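Local structure of methyltransferase (Streptococcus mutans, 2B78) at residues Q37-Y50 / V58-N70. The protein is a putative S-adenosylmethionine-dependent methyltransferase that probably binds RNA, with a PUA-like domain near its N-terminus. Residues are numbered along the deposited sequence; the frame is centred on the assembly and turned at random.
Sequences QLYSDADIFLGTAY and VGWLISPKKVSLN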
loop_
_atom_site.group_PDB
_atom_site.type_symbol
_atom_site.label_atom_id
_atom_site.label_comp_id
_atom_site.label_asym_id
_atom_site.label_seq_id
_atom_site.Cartn_x
_atom_site.Cartn_y
_atom_site.Cartn_z
ATOM N N GLN A 37 24.512 -15.635 -8.733
ATOM C CA GLN A 37 23.891 -16.655 -9.555
ATOM C C GLN A 37 23.498 -17.750 -8.586
ATOM O O GLN A 37 24.334 -18.250 -7.833
ATOM C CB GLN A 37 24.869 -17.215 -10.583
ATOM C CG GLN A 37 25.418 -16.189 -11.554
ATOM C CD GLN A 37 26.229 -16.842 -12.655
ATOM O OE1 GLN A 37 27.133 -17.640 -12.386
ATOM N NE2 GLN A 37 25.909 -16.513 -13.905
ATOM N N LEU A 38 22.221 -18.107 -8.599
ATOM C CA LEU A 38 21.705 -19.136 -7.708
ATOM C C LEU A 38 21.813 -20.519 -8.327
ATOM O O LEU A 38 21.453 -20.712 -9.489
ATOM C CB LEU A 38 20.241 -18.849 -7.386
ATOM C CG LEU A 38 19.972 -17.435 -6.868
ATOM C CD1 LEU A 38 18.489 -17.267 -6.594
ATOM C CD2 LEU A 38 20.790 -17.193 -5.606
ATOM N N TYR A 39 22.294 -21.472 -7.533
ATOM C CA TYR A 39 22.454 -22.859 -7.966
ATOM C C TYR A 39 21.865 -23.821 -6.928
ATOM O O TYR A 39 21.871 -23.531 -5.730
ATOM C CB TYR A 39 23.940 -23.185 -8.149
ATOM C CG TYR A 39 24.527 -22.722 -9.461
ATOM C CD1 TYR A 39 24.589 -23.581 -10.557
ATOM C CD2 TYR A 39 25.016 -21.423 -9.613
ATOM C CE1 TYR A 39 25.129 -23.156 -11.777
ATOM C CE2 TYR A 39 25.552 -20.991 -10.826
ATOM C CZ TYR A 39 25.605 -21.863 -11.901
ATOM O OH TYR A 39 26.129 -21.443 -13.103
ATOM N N SER A 40 21.365 -24.963 -7.391
ATOM C CA SER A 40 20.801 -25.971 -6.492
ATOM C C SER A 40 21.961 -26.772 -5.904
ATOM O O SER A 40 23.124 -26.488 -6.201
ATOM C CB SER A 40 19.882 -26.921 -7.261
ATOM O OG SER A 40 20.636 -27.697 -8.171
ATOM N N ASP A 41 21.643 -27.768 -5.080
ATOM C CA ASP A 41 22.662 -28.615 -4.457
ATOM C C ASP A 41 23.273 -29.574 -5.472
ATOM O O ASP A 41 24.312 -30.190 -5.213
ATOM C CB ASP A 41 22.062 -29.415 -3.290
ATOM C CG ASP A 41 20.768 -30.121 -3.664
ATOM O OD1 ASP A 41 20.714 -30.741 -4.748
ATOM O OD2 ASP A 41 19.801 -30.064 -2.866
ATOM N N ALA A 42 22.624 -29.692 -6.625
ATOM C CA ALA A 42 23.092 -30.561 -7.697
ATOM C C ALA A 42 23.886 -29.744 -8.709
ATOM O O ALA A 42 24.178 -30.211 -9.810
ATOM C CB ALA A 42 21.906 -31.235 -8.382
ATOM N N ASP A 43 24.221 -28.515 -8.328
ATOM C CA ASP A 43 24.991 -27.618 -9.184
ATOM C C ASP A 43 24.251 -27.193 -10.445
ATOM O O ASP A 43 24.875 -26.923 -11.474
ATOM C CB ASP A 43 26.315 -28.272 -9.577
ATOM C CG ASP A 43 27.193 -28.561 -8.381
ATOM O OD1 ASP A 43 27.520 -27.607 -7.644
ATOM O OD2 ASP A 43 27.557 -29.742 -8.180
ATOM N N ILE A 44 22.925 -27.138 -10.371
ATOM C CA ILE A 44 22.129 -26.727 -11.520
ATOM C C ILE A 44 21.806 -25.238 -11.408
ATOM O O ILE A 44 21.476 -24.748 -10.330
ATOM C CB ILE A 44 20.807 -27.516 -11.610
ATOM C CG1 ILE A 44 21.092 -29.022 -11.595
ATOM C CG2 ILE A 44 20.053 -27.119 -12.869
ATOM C CD1 ILE A 44 22.022 -29.503 -12.697
ATOM N N PHE A 45 21.908 -24.526 -12.528
ATOM C CA PHE A 45 21.644 -23.088 -12.557
ATOM C C PHE A 45 20.166 -22.783 -12.342
ATOM O O PHE A 45 19.312 -23.261 -13.090
ATOM C CB PHE A 45 22.100 -22.506 -13.896
ATOM C CG PHE A 45 21.898 -21.024 -14.014
ATOM C CD1 PHE A 45 22.573 -20.147 -13.171
ATOM C CD2 PHE A 45 21.035 -20.504 -14.973
ATOM C CE1 PHE A 45 22.393 -18.772 -13.280
ATOM C CE2 PHE A 45 20.846 -19.127 -15.092
ATOM C CZ PHE A 45 21.528 -18.259 -14.243
ATOM N N LEU A 46 19.867 -21.975 -11.326
ATOM C CA LEU A 46 18.480 -21.622 -11.019
ATOM C C LEU A 46 18.127 -20.186 -11.388
ATOM O O LEU A 46 16.952 -19.807 -11.373
ATOM C CB LEU A 46 18.196 -21.852 -9.530
ATOM C CG LEU A 46 18.330 -23.292 -9.013
ATOM C CD1 LEU A 46 18.205 -23.295 -7.495
ATOM C CD2 LEU A 46 17.261 -24.179 -9.645
ATOM N N GLY A 47 19.130 -19.370 -11.697
ATOM C CA GLY A 47 18.830 -18.003 -12.089
ATOM C C GLY A 47 19.759 -16.919 -11.598
ATOM O O GLY A 47 20.684 -17.164 -10.820
ATOM N N THR A 48 19.495 -15.703 -12.067
ATOM C CA THR A 48 20.272 -14.525 -11.700
ATOM C C THR A 48 19.487 -13.800 -10.620
ATOM O O THR A 48 18.267 -13.702 -10.709
ATOM C CB THR A 48 20.452 -13.594 -12.924
ATOM O OG1 THR A 48 21.159 -14.298 -13.955
ATOM C CG2 THR A 48 21.235 -12.334 -12.546
ATOM N N ALA A 49 20.174 -13.302 -9.597
ATOM C CA ALA A 49 19.496 -12.598 -8.515
ATOM C C ALA A 49 20.390 -11.528 -7.911
ATOM O O ALA A 49 21.571 -11.439 -8.240
ATOM C CB ALA A 49 19.084 -13.595 -7.433
ATOM N N TYR A 50 19.824 -10.704 -7.034
ATOM C CA TYR A 50 20.623 -9.692 -6.364
ATOM C C TYR A 50 20.328 -9.754 -4.874
ATOM O O TYR A 50 19.208 -10.063 -4.457
ATOM C CB TYR A 50 20.368 -8.282 -6.940
ATOM C CG TYR A 50 19.127 -7.537 -6.473
ATOM C CD1 TYR A 50 19.034 -7.022 -5.180
ATOM C CD2 TYR A 50 18.068 -7.298 -7.350
ATOM C CE1 TYR A 50 17.916 -6.283 -4.771
ATOM C CE2 TYR A 50 16.943 -6.555 -6.953
ATOM C CZ TYR A 50 16.877 -6.052 -5.665
ATOM O OH TYR A 50 15.788 -5.307 -5.270
ATOM N N VAL A 58 16.319 -11.094 1.851
ATOM C CA VAL A 58 17.754 -10.922 1.675
ATOM C C VAL A 58 18.059 -10.633 0.204
ATOM O O VAL A 58 19.214 -10.437 -0.181
ATOM C CB VAL A 58 18.533 -12.191 2.103
ATOM C CG1 VAL A 58 18.488 -12.349 3.620
ATOM C CG2 VAL A 58 17.930 -13.422 1.429
ATOM N N GLY A 59 17.014 -10.605 -0.618
ATOM C CA GLY A 59 17.211 -10.335 -2.030
ATOM C C GLY A 59 16.037 -10.724 -2.905
ATOM O O GLY A 59 14.959 -11.081 -2.404
ATOM N N TRP A 60 16.253 -10.678 -4.218
ATOM C CA TRP A 60 15.210 -11.010 -5.188
ATOM C C TRP A 60 15.763 -11.729 -6.402
ATOM O O TRP A 60 16.858 -11.415 -6.875
ATOM C CB TRP A 60 14.527 -9.743 -5.712
ATOM C CG TRP A 60 13.819 -8.943 -4.702
ATOM C CD1 TRP A 60 14.327 -7.910 -3.954
ATOM C CD2 TRP A 60 12.449 -9.082 -4.319
ATOM N NE1 TRP A 60 13.350 -7.401 -3.133
ATOM C CE2 TRP A 60 12.189 -8.102 -3.337
ATOM C CE3 TRP A 60 11.416 -9.940 -4.710
ATOM C CZ2 TRP A 60 10.930 -7.957 -2.742
ATOM C CZ3 TRP A 60 10.170 -9.797 -4.117
ATOM C CH2 TRP A 60 9.938 -8.812 -3.143
ATOM N N LEU A 61 14.992 -12.673 -6.923
ATOM C CA LEU A 61 15.388 -13.375 -8.131
ATOM C C LEU A 61 15.102 -12.382 -9.251
ATOM O O LEU A 61 14.030 -11.779 -9.285
ATOM C CB LEU A 61 14.529 -14.623 -8.341
ATOM C CG LEU A 61 14.653 -15.283 -9.719
ATOM C CD1 LEU A 61 16.023 -15.940 -9.866
ATOM C CD2 LEU A 61 13.545 -16.310 -9.892
ATOM N N ILE A 62 16.056 -12.206 -10.159
ATOM C CA ILE A 62 15.876 -11.289 -11.278
ATOM C C ILE A 62 15.338 -12.045 -12.485
ATOM O O ILE A 62 14.404 -11.603 -13.153
ATOM C CB ILE A 62 17.209 -10.626 -11.680
ATOM C CG1 ILE A 62 17.698 -9.718 -10.548
ATOM C CG2 ILE A 62 17.030 -9.845 -12.972
ATOM C CD1 ILE A 62 19.032 -9.058 -10.825
ATOM N N SER A 63 15.938 -13.194 -12.760
ATOM C CA SER A 63 15.527 -14.011 -13.892
ATOM C C SER A 63 16.067 -15.425 -13.733
ATOM O O SER A 63 17.042 -15.643 -13.024
ATOM C CB SER A 63 16.061 -13.403 -15.189
ATOM O OG SER A 63 15.870 -14.293 -16.276
ATOM N N PRO A 64 15.416 -16.410 -14.366
ATOM C CA PRO A 64 15.886 -17.794 -14.264
ATOM C C PRO A 64 17.014 -18.053 -15.261
ATOM O O PRO A 64 17.548 -19.162 -15.347
ATOM C CB PRO A 64 14.630 -18.604 -14.572
ATOM C CG PRO A 64 13.920 -17.732 -15.553
ATOM C CD PRO A 64 14.057 -16.362 -14.934
ATOM N N LYS A 65 17.374 -17.010 -16.007
ATOM C CA LYS A 65 18.437 -17.102 -16.997
ATOM C C LYS A 65 19.619 -16.233 -16.604
ATOM O O LYS A 65 19.551 -15.459 -15.645
ATOM C CB LYS A 65 17.932 -16.650 -18.373
ATOM C CG LYS A 65 16.793 -17.483 -18.930
ATOM C CD LYS A 65 16.484 -17.101 -20.367
ATOM C CE LYS A 65 15.370 -17.970 -20.934
ATOM N NZ LYS A 65 15.013 -17.571 -22.321
ATOM N N LYS A 66 20.706 -16.377 -17.355
ATOM C CA LYS A 66 21.909 -15.592 -17.129
ATOM C C LYS A 66 21.704 -14.259 -17.836
ATOM O O LYS A 66 21.649 -14.195 -19.066
ATOM C CB LYS A 66 23.128 -16.301 -17.720
ATOM C CG LYS A 66 24.371 -15.431 -17.784
ATOM C CD LYS A 66 25.509 -16.133 -18.516
ATOM C CE LYS A 66 26.696 -15.200 -18.714
ATOM N NZ LYS A 66 26.332 -14.024 -19.555
ATOM N N VAL A 67 21.578 -13.196 -17.059
ATOM C CA VAL A 67 21.371 -11.883 -17.639
ATOM C C VAL A 67 22.166 -10.859 -16.853
ATOM O O VAL A 67 22.625 -11.133 -15.743
ATOM C CB VAL A 67 19.873 -11.503 -17.612
ATOM C CG1 VAL A 67 19.061 -12.528 -18.400
ATOM C CG2 VAL A 67 19.378 -11.436 -16.180
ATOM N N SER A 68 22.351 -9.685 -17.443
ATOM C CA SER A 68 23.078 -8.611 -16.779
ATOM C C SER A 68 22.096 -7.468 -16.583
ATOM O O SER A 68 21.184 -7.288 -17.392
ATOM C CB SER A 68 24.265 -8.152 -17.635
ATOM O OG SER A 68 23.825 -7.723 -18.909
ATOM N N LEU A 69 22.280 -6.704 -15.509
ATOM C CA LEU A 69 21.395 -5.582 -15.205
ATOM C C LEU A 69 21.829 -4.262 -15.825
ATOM O O LEU A 69 22.254 -3.353 -15.110
ATOM C CB LEU A 69 21.279 -5.376 -13.692
ATOM C CG LEU A 69 20.484 -6.374 -12.858
ATOM C CD1 LEU A 69 20.419 -5.862 -11.419
ATOM C CD2 LEU A 69 19.086 -6.531 -13.429
ATOM N N ASN A 70 21.722 -4.139 -17.141
ATOM C CA ASN A 70 22.099 -2.893 -17.789
ATOM C C ASN A 70 20.840 -2.080 -18.096
ATOM O O ASN A 70 19.713 -2.541 -17.864
ATOM C CB ASN A 70 22.890 -3.168 -19.071
ATOM C CG ASN A 70 22.216 -4.182 -19.958
ATOM O OD1 ASN A 70 20.989 -4.245 -20.018
ATOM N ND2 ASN A 70 23.015 -4.977 -20.671
HETATM O O HOH W 1 17.333 -21.868 -14.566
#
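Tyr-50 and Trp-60 form a hydrogen-bonded pair across the antiparallel hairpin of strands 45-54 and 57-63, within the PUA-like domain. Their side chains run side by side in the same direction, but the rings are turned 50° apart. The phenol end of Tyr-50 does the touching: Tyr-50 OH comes 3.3 Å from Trp-60 CD1, with CZ just behind, while Trp-60 CB sits over a face of the phenol ring. With CG of Tyr-50 wedged between backbone N and carbonyl carbon (chi1 80°), Tyr-50 CD2, at the ring edge, lies 4.0 Å from Ile-62 CD1. Beyond the hairpin, Tyr-50 OH is hydrogen-bonded to Gly-108 O and Asn-125 ND2, and its ring stacks on Phe-127, tying this end of the hairpin to residues later in the chain.

A classic beta bulge shifts the register by one residue: Ile-62 and Ser-63 both face Thr-48, whose carbonyl O receives Ile-62 N at 2.7 Å and Ser-63 N at 3.1 Å. On the opposite sheet face from Thr-48, Leu-61 places CD1 4.3 Å from Leu-38 CD1, and both leucines meet Leu-14 of helix 8-16. Where the chain has left strand 57-63, the backbone of Lys-65 meets an edge of the Phe-45 ring, and Gly-47 N lies over one of its faces. Beside that ring's edge, the Thr-48 hydroxyl, set next to its own backbone N (chi1 -61°), donates from OG1 to Lys-65 O at 2.6 Å.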